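7,8-dihydro-6-hydroxymethylpterin pyrophosphokinase-dihydropteroate synthase (Plasmodium falciparum, PDB 6JWY) probably catalyses two successive folate-biosynthesis steps, pyrophosphorylation of 6-hydroxymethyl-7,8-dihydropterin by ATP and condensation of that product with 4-aminobenzoate to give 7,8-dihydropteroate. Local coordinates at residues N50-Y55 with N165-V170; L114-V119 with F214-I219; L103-E108 with L559-L564. The protein carries 1 engineered substitution. One frame throughout, in Å; residues are numbered along the deposited sequence.

Interaction 1: N50-Y55 with N165-V170. With PH2 (2-amino-6-hydroxymethyl-7,8-dihydro-3H-pteridin-4-one), chain D.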
loop_
_atom_site.group_PDB
_atom_site.type_symbol
_atom_site.label_atom_id
_atom_site.label_comp_id
_atom_site.label_asym_id
_atom_site.label_seq_id
_atom_site.Cartn_x
_atom_site.Cartn_y
_atom_site.Cartn_z
ATOM N N ASN A 50 -16.682 -11.970 -29.182
ATOM C CA ASN A 50 -16.445 -11.575 -27.798
ATOM C C ASN A 50 -15.794 -12.740 -27.055
ATOM O O ASN A 50 -15.928 -13.899 -27.446
ATOM C CB ASN A 50 -17.722 -11.053 -27.132
ATOM C CG ASN A 50 -17.480 -10.050 -26.023
ATOM O OD1 ASN A 50 -16.433 -10.071 -25.370
ATOM N ND2 ASN A 50 -18.471 -9.209 -25.751
ATOM N N THR A 51 -15.033 -12.418 -26.010
ATOM C CA THR A 51 -14.474 -13.426 -25.132
ATOM C C THR A 51 -14.380 -12.829 -23.738
ATOM O O THR A 51 -14.330 -11.604 -23.595
ATOM C CB THR A 51 -13.056 -13.841 -25.539
ATOM O OG1 THR A 51 -12.302 -12.662 -25.835
ATOM C CG2 THR A 51 -12.996 -14.815 -26.693
ATOM N N SER A 52 -14.329 -13.700 -22.717
ATOM C CA SER A 52 -14.186 -13.218 -21.357
ATOM C C SER A 52 -12.705 -13.270 -21.024
ATOM O O SER A 52 -11.912 -13.665 -21.869
ATOM C CB SER A 52 -14.998 -14.076 -20.417
ATOM O OG SER A 52 -14.414 -15.369 -20.276
ATOM N N TYR A 53 -12.334 -12.906 -19.793
ATOM C CA TYR A 53 -11.039 -13.337 -19.287
ATOM C C TYR A 53 -11.007 -14.860 -19.140
ATOM O O TYR A 53 -12.032 -15.550 -19.204
ATOM C CB TYR A 53 -10.678 -12.609 -17.994
ATOM C CG TYR A 53 -10.362 -11.158 -18.220
ATOM C CD1 TYR A 53 -9.090 -10.759 -18.602
ATOM C CD2 TYR A 53 -11.346 -10.185 -18.121
ATOM C CE1 TYR A 53 -8.787 -9.421 -18.807
ATOM C CE2 TYR A 53 -11.060 -8.847 -18.326
ATOM C CZ TYR A 53 -9.784 -8.464 -18.692
ATOM O OH TYR A 53 -9.532 -7.146 -18.957
ATOM N N LEU A 54 -9.786 -15.367 -18.993
ATOM C CA LEU A 54 -9.517 -16.712 -18.546
ATOM C C LEU A 54 -9.611 -16.728 -17.017
ATOM O O LEU A 54 -9.140 -15.801 -16.343
ATOM C CB LEU A 54 -8.103 -16.994 -19.043
ATOM C CG LEU A 54 -7.664 -18.449 -19.141
ATOM C CD1 LEU A 54 -8.819 -19.341 -19.560
ATOM C CD2 LEU A 54 -6.510 -18.553 -20.129
ATOM N N TYR A 55 -10.276 -17.753 -16.464
ATOM C CA TYR A 55 -10.332 -17.869 -15.008
ATOM C C TYR A 55 -9.904 -19.248 -14.503
ATOM O O TYR A 55 -10.193 -20.291 -15.112
ATOM C CB TYR A 55 -11.697 -17.496 -14.427
ATOM C CG TYR A 55 -12.111 -16.067 -14.659
ATOM C CD1 TYR A 55 -12.719 -15.688 -15.844
ATOM C CD2 TYR A 55 -11.937 -15.098 -13.675
ATOM C CE1 TYR A 55 -13.102 -14.370 -16.057
ATOM C CE2 TYR A 55 -12.335 -13.781 -13.864
ATOM C CZ TYR A 55 -12.912 -13.405 -15.072
ATOM O OH TYR A 55 -13.303 -12.100 -15.301
ATOM N N ASN A 165 -11.614 -21.723 -17.072
ATOM C CA ASN A 165 -12.807 -21.375 -17.830
ATOM C C ASN A 165 -12.614 -20.156 -18.729
ATOM O O ASN A 165 -11.793 -19.272 -18.473
ATOM C CB ASN A 165 -13.992 -21.105 -16.911
ATOM C CG ASN A 165 -14.488 -22.371 -16.246
ATOM O OD1 ASN A 165 -14.350 -22.528 -15.028
ATOM N ND2 ASN A 165 -15.040 -23.285 -17.033
ATOM N N LEU A 166 -13.487 -20.088 -19.739
ATOM C CA LEU A 166 -13.506 -19.026 -20.729
ATOM C C LEU A 166 -14.864 -19.033 -21.422
ATOM O O LEU A 166 -15.349 -20.109 -21.762
ATOM C CB LEU A 166 -12.402 -19.376 -21.734
ATOM C CG LEU A 166 -12.315 -18.447 -22.935
ATOM C CD1 LEU A 166 -12.295 -17.011 -22.452
ATOM C CD2 LEU A 166 -11.066 -18.746 -23.738
ATOM N N THR A 167 -15.477 -17.860 -21.622
ATOM C CA THR A 167 -16.646 -17.809 -22.497
ATOM C C THR A 167 -16.346 -17.021 -23.774
ATOM O O THR A 167 -15.404 -16.231 -23.826
ATOM C CB THR A 167 -17.893 -17.206 -21.836
ATOM O OG1 THR A 167 -17.597 -15.897 -21.355
ATOM C CG2 THR A 167 -18.489 -18.065 -20.746
ATOM N N VAL A 168 -17.215 -17.205 -24.775
ATOM C CA VAL A 168 -16.991 -16.766 -26.150
ATOM C C VAL A 168 -18.351 -16.369 -26.716
ATOM O O VAL A 168 -19.339 -17.058 -26.492
ATOM C CB VAL A 168 -16.403 -17.921 -26.993
ATOM C CG1 VAL A 168 -16.129 -17.510 -28.417
ATOM C CG2 VAL A 168 -15.139 -18.499 -26.393
ATOM N N VAL A 169 -18.405 -15.283 -27.477
ATOM C CA VAL A 169 -19.574 -15.060 -28.308
ATOM C C VAL A 169 -19.208 -15.334 -29.767
ATOM O O VAL A 169 -18.198 -14.828 -30.274
ATOM C CB VAL A 169 -20.170 -13.655 -28.109
ATOM C CG1 VAL A 169 -21.386 -13.412 -28.999
ATOM C CG2 VAL A 169 -20.519 -13.423 -26.654
ATOM N N VAL A 170 -20.051 -16.147 -30.423
ATOM C CA VAL A 170 -19.855 -16.483 -31.822
ATOM C C VAL A 170 -21.010 -15.889 -32.625
ATOM O O VAL A 170 -22.163 -16.065 -32.243
ATOM C CB VAL A 170 -19.744 -18.007 -32.030
ATOM C CG1 VAL A 170 -19.121 -18.337 -33.383
ATOM C CG2 VAL A 170 -18.942 -18.652 -30.914
HETATM N N1 PH2 D . -17.520 -28.111 -15.104
HETATM C C2 PH2 D . -18.181 -29.135 -14.545
HETATM C C3 PH2 D . -18.477 -29.260 -13.083
HETATM N N4 PH2 D . -17.941 -28.171 -12.281
HETATM N N5 PH2 D . -16.808 -26.116 -12.057
HETATM C C6 PH2 D . -16.147 -25.093 -12.593
HETATM N N6 PH2 D . -15.680 -24.102 -11.823
HETATM N N7 PH2 D . -15.914 -25.014 -13.944
HETATM C C8 PH2 D . -16.350 -25.988 -14.810
HETATM O O8 PH2 D . -16.101 -25.859 -16.019
HETATM C C9 PH2 D . -17.050 -27.082 -14.258
HETATM C C10 PH2 D . -17.266 -27.118 -12.857
HETATM C C11 PH2 D . -18.668 -30.248 -15.438
HETATM O O4 PH2 D . -17.957 -30.342 -16.658
#
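Within the antiparallel sheet of the pyrophosphokinase part, strand 46-57 pairs with strand 163-172, Asn50 facing Val169 and Tyr55 facing Asn165, but the pairing slips by one residue in between. Val169 N bonds to Asn50 O at 2.8 Å; the bond back, from Asn50 N to Val169 O, is weak. At the other end, Tyr55 N to Asn165 O (2.9 Å) and Asn165 N to Tyr55 O (2.8 Å) close the pair in both directions. Ser52 bridges the slip: its N donates to Thr167 O, and its OG, held over the backbone by a chi1 of 71°, accepts Thr167 N almost in line (3.0 Å, 179°) while donating to Tyr53 O at 2.6 Å. The hydroxyl thus accepts a strand N-H where the pairing is broken. The Asn165 amide grips the pterin PH2 twice, OD1 accepting from N7 at 3.1 Å (178°) and ND2 donating to O8 at 3.0 Å; Thr57 OG1, bonded to OD1, helps fix its rotation. Helix 30-44 covers the face carrying Leu54, Leu166 and Val168, helix 327-336 the one carrying Tyr55, Thr167 and Val169, and strand 16-24 borders strand 163-172 on the side away from strand 46-57.

Interaction 2: L114-V119 with F214-I219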
loop_
_atom_site.group_PDB
_atom_site.type_symbol
_atom_site.label_atom_id
_atom_site.label_comp_id
_atom_site.label_asym_id
_atom_site.label_seq_id
_atom_site.Cartn_x
_atom_site.Cartn_y
_atom_site.Cartn_z
ATOM N N LEU A 114 -28.321 -8.414 -27.928
ATOM C CA LEU A 114 -28.158 -7.806 -26.612
ATOM C C LEU A 114 -29.440 -7.123 -26.139
ATOM O O LEU A 114 -29.610 -6.941 -24.931
ATOM C CB LEU A 114 -26.985 -6.816 -26.622
ATOM C CG LEU A 114 -25.587 -7.433 -26.564
ATOM C CD1 LEU A 114 -24.514 -6.407 -26.874
ATOM C CD2 LEU A 114 -25.330 -8.096 -25.226
ATOM N N LYS A 115 -30.331 -6.786 -27.088
ATOM C CA LYS A 115 -31.420 -5.837 -26.877
ATOM C C LYS A 115 -32.629 -6.400 -26.110
ATOM O O LYS A 115 -32.938 -5.876 -25.038
ATOM C CB LYS A 115 -31.836 -5.136 -28.175
ATOM C CG LYS A 115 -31.227 -3.761 -28.407
ATOM C CD LYS A 115 -31.500 -3.255 -29.819
ATOM C CE LYS A 115 -30.637 -2.090 -30.263
ATOM N NZ LYS A 115 -30.782 -1.831 -31.719
ATOM N N ASN A 116 -33.347 -7.431 -26.601
ATOM C CA ASN A 116 -32.955 -8.470 -27.535
ATOM C C ASN A 116 -34.043 -8.650 -28.592
ATOM O O ASN A 116 -34.724 -9.671 -28.612
ATOM C CB ASN A 116 -32.742 -9.788 -26.786
ATOM C CG ASN A 116 -33.715 -9.993 -25.643
ATOM O OD1 ASN A 116 -33.329 -9.977 -24.471
ATOM N ND2 ASN A 116 -34.983 -10.183 -25.973
ATOM N N GLY A 117 -34.141 -7.674 -29.500
ATOM C CA GLY A 117 -35.234 -7.531 -30.448
ATOM C C GLY A 117 -35.347 -8.652 -31.483
ATOM O O GLY A 117 -34.824 -9.753 -31.296
ATOM N N LYS A 118 -36.038 -8.318 -32.583
ATOM C CA LYS A 118 -36.644 -9.265 -33.508
ATOM C C LYS A 118 -35.571 -10.154 -34.128
ATOM O O LYS A 118 -34.710 -9.668 -34.853
ATOM C CB LYS A 118 -37.458 -8.510 -34.571
ATOM C CG LYS A 118 -38.017 -9.333 -35.732
ATOM C CD LYS A 118 -39.205 -10.223 -35.382
ATOM C CE LYS A 118 -39.368 -11.404 -36.322
ATOM N NZ LYS A 118 -40.181 -12.493 -35.725
ATOM N N VAL A 119 -35.636 -11.460 -33.839
ATOM C CA VAL A 119 -34.900 -12.413 -34.658
ATOM C C VAL A 119 -35.854 -13.462 -35.242
ATOM O O VAL A 119 -36.959 -13.663 -34.725
ATOM C CB VAL A 119 -33.647 -13.001 -33.966
ATOM C CG1 VAL A 119 -32.627 -11.927 -33.630
ATOM C CG2 VAL A 119 -33.962 -13.843 -32.739
ATOM N N PHE A 214 -28.473 -19.144 -27.331
ATOM C CA PHE A 214 -28.561 -19.137 -28.780
ATOM C C PHE A 214 -29.736 -18.253 -29.172
ATOM O O PHE A 214 -30.877 -18.659 -28.996
ATOM C CB PHE A 214 -28.766 -20.559 -29.301
ATOM C CG PHE A 214 -28.415 -20.810 -30.748
ATOM C CD1 PHE A 214 -29.235 -20.357 -31.779
ATOM C CD2 PHE A 214 -27.286 -21.566 -31.079
ATOM C CE1 PHE A 214 -28.921 -20.649 -33.104
ATOM C CE2 PHE A 214 -26.975 -21.849 -32.403
ATOM C CZ PHE A 214 -27.799 -21.396 -33.416
ATOM N N ASN A 215 -29.445 -17.051 -29.697
ATOM C CA ASN A 215 -30.464 -16.043 -29.933
ATOM C C ASN A 215 -31.272 -15.900 -28.646
ATOM O O ASN A 215 -30.727 -16.038 -27.551
ATOM C CB ASN A 215 -31.248 -16.330 -31.217
ATOM C CG ASN A 215 -30.358 -16.517 -32.436
ATOM O OD1 ASN A 215 -29.239 -16.002 -32.476
ATOM N ND2 ASN A 215 -30.832 -17.248 -33.438
ATOM N N ASP A 216 -32.583 -15.675 -28.751
ATOM C CA ASP A 216 -33.337 -15.463 -27.525
ATOM C C ASP A 216 -34.160 -16.699 -27.179
ATOM O O ASP A 216 -35.150 -16.605 -26.454
ATOM C CB ASP A 216 -34.214 -14.218 -27.600
ATOM C CG ASP A 216 -35.168 -14.234 -28.766
ATOM O OD1 ASP A 216 -35.172 -15.246 -29.548
ATOM O OD2 ASP A 216 -35.888 -13.222 -28.894
ATOM N N PHE A 217 -33.714 -17.854 -27.673
ATOM C CA PHE A 217 -34.477 -19.085 -27.608
ATOM C C PHE A 217 -34.525 -19.624 -26.184
ATOM O O PHE A 217 -33.531 -19.560 -25.459
ATOM C CB PHE A 217 -33.838 -20.131 -28.518
ATOM C CG PHE A 217 -33.807 -19.740 -29.974
ATOM C CD1 PHE A 217 -34.587 -18.697 -30.443
ATOM C CD2 PHE A 217 -33.011 -20.428 -30.874
ATOM C CE1 PHE A 217 -34.573 -18.342 -31.784
ATOM C CE2 PHE A 217 -32.992 -20.068 -32.216
ATOM C CZ PHE A 217 -33.783 -19.037 -32.670
ATOM N N THR A 218 -35.706 -20.143 -25.800
ATOM C CA THR A 218 -35.843 -21.008 -24.637
ATOM C C THR A 218 -36.229 -22.404 -25.113
ATOM O O THR A 218 -37.306 -22.573 -25.670
ATOM C CB THR A 218 -36.918 -20.495 -23.682
ATOM O OG1 THR A 218 -36.653 -19.118 -23.421
ATOM C CG2 THR A 218 -36.941 -21.270 -22.388
ATOM N N ILE A 219 -35.337 -23.379 -24.896
ATOM C CA ILE A 219 -35.480 -24.712 -25.455
ATOM C C ILE A 219 -35.136 -25.724 -24.373
ATOM O O ILE A 219 -34.131 -25.563 -23.693
ATOM C CB ILE A 219 -34.536 -24.919 -26.649
ATOM C CG1 ILE A 219 -34.979 -24.158 -27.898
ATOM C CG2 ILE A 219 -34.329 -26.404 -26.928
ATOM C CD1 ILE A 219 -33.885 -24.079 -28.956
#
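Val119 and Asp216 reach for each other from opposite directions, each with its CB directed at the other segment, and their meeting carries most of this small contact. The touching branch of the valine is CG2, which lies 3.7 Å from Asp216 OD1. With a chi1 of -62°, Val119 places CG2 between its own backbone N and carbonyl carbon, and from there the methyl also reaches Asn215 CB at 4.0 Å. The Val119 and Asn215 side chains meet at a slant; the same methyl touches two consecutive residues, Asn215 and Asp216. Asp216, with a chi1 of 56°, likewise has its carboxylate tucked over its backbone, and the two oxygens part company: OD1 meets the valine methyl, whereas OD2 lies 3.7 Å from Asn116 O. That second pair consists of two acceptors and gives no hydrogen bond; it would, if anything, be mildly unfavourable. A cis peptide bond precedes Asn116, just where helix 108-115 ends.

Asn215 is also held from within its own turn and by strand 16-24. Its CB sits 3.9 Å above the plane of the Phe217 ring, over the ring centre, while its amide bonds to Asn16 OD1 and Ile17 N at the start of strand 16-24. No hydrogen bond links the two segments, which bury 169 Å² in all, and the nearest CA atoms, those of Asn116 and Asp216, remain 7.0 Å apart. The evidence therefore points to van der Waals packing at the surface, one side of it being the turn Phe214 to Phe217. These four residues form a type II' beta turn, closed by Phe217 N to Phe214 O at 3.2 Å, with Asn215 in its second position at a positive phi of 50°; the turn begins on the last residue of strand 208-214 of the pyrophosphokinase sheet.

Interaction 3: L103-E108 with L559-L564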
loop_
_atom_site.group_PDB
_atom_site.type_symbol
_atom_site.label_atom_id
_atom_site.label_comp_id
_atom_site.label_asym_id
_atom_site.label_seq_id
_atom_site.Cartn_x
_atom_site.Cartn_y
_atom_site.Cartn_z
ATOM N N LEU A 103 -11.451 -6.515 -40.955
ATOM C CA LEU A 103 -11.891 -5.849 -39.747
ATOM C C LEU A 103 -13.351 -5.430 -39.882
ATOM O O LEU A 103 -13.774 -5.087 -40.985
ATOM C CB LEU A 103 -10.977 -4.645 -39.536
ATOM C CG LEU A 103 -9.550 -5.018 -39.148
ATOM C CD1 LEU A 103 -8.660 -3.804 -39.281
ATOM C CD2 LEU A 103 -9.488 -5.534 -37.722
ATOM N N ILE A 104 -14.096 -5.460 -38.761
ATOM C CA ILE A 104 -15.458 -4.942 -38.688
ATOM C C ILE A 104 -15.531 -3.966 -37.516
ATOM O O ILE A 104 -14.728 -4.077 -36.586
ATOM C CB ILE A 104 -16.462 -6.097 -38.496
ATOM C CG1 ILE A 104 -16.342 -6.668 -37.076
ATOM C CG2 ILE A 104 -16.275 -7.147 -39.587
ATOM C CD1 ILE A 104 -17.248 -7.825 -36.795
ATOM N N ASP A 105 -16.516 -3.056 -37.547
ATOM C CA ASP A 105 -16.652 -2.016 -36.528
ATOM C C ASP A 105 -17.934 -2.219 -35.735
ATOM O O ASP A 105 -18.160 -1.544 -34.739
ATOM C CB ASP A 105 -16.894 -0.623 -37.116
ATOM C CG ASP A 105 -15.850 -0.180 -38.113
ATOM O OD1 ASP A 105 -14.643 -0.421 -37.856
ATOM O OD2 ASP A 105 -16.253 0.386 -39.148
ATOM N N LYS A 106 -18.786 -3.114 -36.234
ATOM C CA LYS A 106 -20.163 -3.222 -35.800
ATOM C C LYS A 106 -20.605 -4.637 -36.109
ATOM O O LYS A 106 -20.070 -5.279 -37.012
ATOM C CB LYS A 106 -21.070 -2.267 -36.589
ATOM C CG LYS A 106 -21.332 -0.936 -35.894
ATOM C CD LYS A 106 -22.762 -0.401 -36.015
ATOM C CE LYS A 106 -23.181 0.506 -34.867
ATOM N NZ LYS A 106 -22.152 1.521 -34.521
ATOM N N CYS A 107 -21.582 -5.107 -35.345
ATOM C CA CYS A 107 -22.219 -6.360 -35.688
ATOM C C CYS A 107 -23.677 -6.242 -35.280
ATOM O O CYS A 107 -23.972 -6.188 -34.089
ATOM C CB CYS A 107 -21.533 -7.534 -35.000
ATOM S SG CYS A 107 -22.237 -9.118 -35.508
ATOM N N GLU A 108 -24.562 -6.151 -36.280
ATOM C CA GLU A 108 -25.955 -5.800 -36.048
ATOM C C GLU A 108 -26.674 -6.945 -35.339
ATOM O O GLU A 108 -27.446 -6.707 -34.406
ATOM C CB GLU A 108 -26.668 -5.348 -37.328
ATOM C CG GLU A 108 -26.760 -3.834 -37.460
ATOM C CD GLU A 108 -27.390 -3.101 -36.280
ATOM O OE1 GLU A 108 -28.358 -3.646 -35.691
ATOM O OE2 GLU A 108 -26.914 -1.982 -35.939
ATOM N N LEU A 559 -10.146 -1.813 -26.571
ATOM C CA LEU A 559 -10.280 -3.232 -26.277
ATOM C C LEU A 559 -11.555 -3.793 -26.900
ATOM O O LEU A 559 -11.534 -4.886 -27.465
ATOM C CB LEU A 559 -10.228 -3.488 -24.764
ATOM C CG LEU A 559 -10.442 -4.938 -24.306
ATOM C CD1 LEU A 559 -9.603 -5.275 -23.073
ATOM C CD2 LEU A 559 -11.905 -5.229 -24.015
ATOM N N ASN A 560 -12.674 -3.075 -26.781
ATOM C CA ASN A 560 -13.904 -3.562 -27.402
ATOM C C ASN A 560 -13.675 -3.822 -28.894
ATOM O O ASN A 560 -14.142 -4.825 -29.439
ATOM C CB ASN A 560 -15.109 -2.641 -27.157
ATOM C CG ASN A 560 -15.627 -2.708 -25.738
ATOM O OD1 ASN A 560 -15.571 -3.761 -25.085
ATOM N ND2 ASN A 560 -16.111 -1.579 -25.239
ATOM N N PHE A 561 -12.944 -2.915 -29.554
ATOM C CA PHE A 561 -12.702 -3.065 -30.974
ATOM C C PHE A 561 -11.896 -4.345 -31.267
ATOM O O PHE A 561 -12.251 -5.106 -32.169
ATOM C CB PHE A 561 -12.055 -1.792 -31.517
ATOM C CG PHE A 561 -11.716 -1.878 -32.974
ATOM C CD1 PHE A 561 -12.715 -1.956 -33.931
ATOM C CD2 PHE A 561 -10.394 -1.882 -33.401
ATOM C CE1 PHE A 561 -12.402 -2.006 -35.280
ATOM C CE2 PHE A 561 -10.087 -1.923 -34.762
ATOM C CZ PHE A 561 -11.092 -1.996 -35.695
ATOM N N LEU A 562 -10.785 -4.570 -30.547
ATOM C CA LEU A 562 -9.986 -5.763 -30.796
ATOM C C LEU A 562 -10.809 -7.016 -30.461
ATOM O O LEU A 562 -10.678 -8.046 -31.133
ATOM C CB LEU A 562 -8.694 -5.703 -29.967
ATOM C CG LEU A 562 -7.474 -5.048 -30.620
ATOM C CD1 LEU A 562 -7.616 -3.532 -30.730
ATOM C CD2 LEU A 562 -6.217 -5.376 -29.829
ATOM N N VAL A 563 -11.653 -6.917 -29.417
ATOM C CA VAL A 563 -12.375 -8.097 -28.959
ATOM C C VAL A 563 -13.485 -8.441 -29.958
ATOM O O VAL A 563 -13.662 -9.615 -30.320
ATOM C CB VAL A 563 -12.886 -7.936 -27.512
ATOM C CG1 VAL A 563 -14.217 -8.611 -27.256
ATOM C CG2 VAL A 563 -11.853 -8.398 -26.513
ATOM N N LEU A 564 -14.192 -7.401 -30.433
ATOM C CA LEU A 564 -15.142 -7.586 -31.514
ATOM C C LEU A 564 -14.477 -8.254 -32.721
ATOM O O LEU A 564 -15.187 -8.930 -33.467
ATOM C CB LEU A 564 -15.785 -6.256 -31.895
ATOM C CG LEU A 564 -16.715 -6.337 -33.101
ATOM C CD1 LEU A 564 -17.961 -7.127 -32.747
ATOM C CD2 LEU A 564 -17.095 -4.952 -33.594
#
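Segment 103-108, a loop that runs into helix 108-115, lies against the last turn of helix 547-564, its CA trace coming nearest where Asp105 faces Phe561, 6.9 Å apart, and no hydrogen bond joins the two segments. Leu564 and Phe561, one turn apart, make the helix side of the contact. With CG anti to the backbone N (chi1 175°), Leu564 extends toward the loop, and its CD2 rests on the peptide between Asp105 C and Lys106 N, 3.6 Å from each. Ile104 lies across it at about a right angle, CG1 approaching Leu564 CD2 at 4.0 Å. The other methyl, Leu564 CD1, meets Cys107 CB at 4.2 Å, next to the N-terminus of helix 108-115, where Cys107 is the N-cap residue. Phe561 contributes ring atom CE1, 3.4 Å from Ile104 O and 3.8 Å from Asp105 OD1; the aspartate runs alongside the ring, its carboxylate plane turned 31° from it. Asn565 ND2 bonds both Ile104 O and Phe561 O, a polar tie between the loop and the helix end. Helix 547-564 links the neighbouring parallel strands 525-529 and 572-575, a beta-alpha-beta crossover of the TIM barrel of the pterin-binding synthase. Its outer side here meets the loop leading into helix 108-115, and Leu564 also touches Ile49 of strand 46-57, so the contact belongs to the interface between barrel and pyrophosphokinase.

Interaction 1 is the core contact, with every touching residue buried and two strands held by backbone bonds and a serine hydroxyl, next to the bound pterin. Interactions 2 and 3 lie nearer the surface and have no hydrogen bond between their segments: interaction 2 is a methyl against a carboxylate and a CB, interaction 3 leucine and isoleucine carbons with an aromatic ring. They share an element all the same: residues flanking one short helix, 108-115, meet different partners, the barrel helix before it and a turn of the pyrophosphokinase after it. Interactions 1 and 3 touch directly, Asn50 OD1 lying 3.3 Å from Val563 CG1, so the barrel helix also packs against strand 46-57.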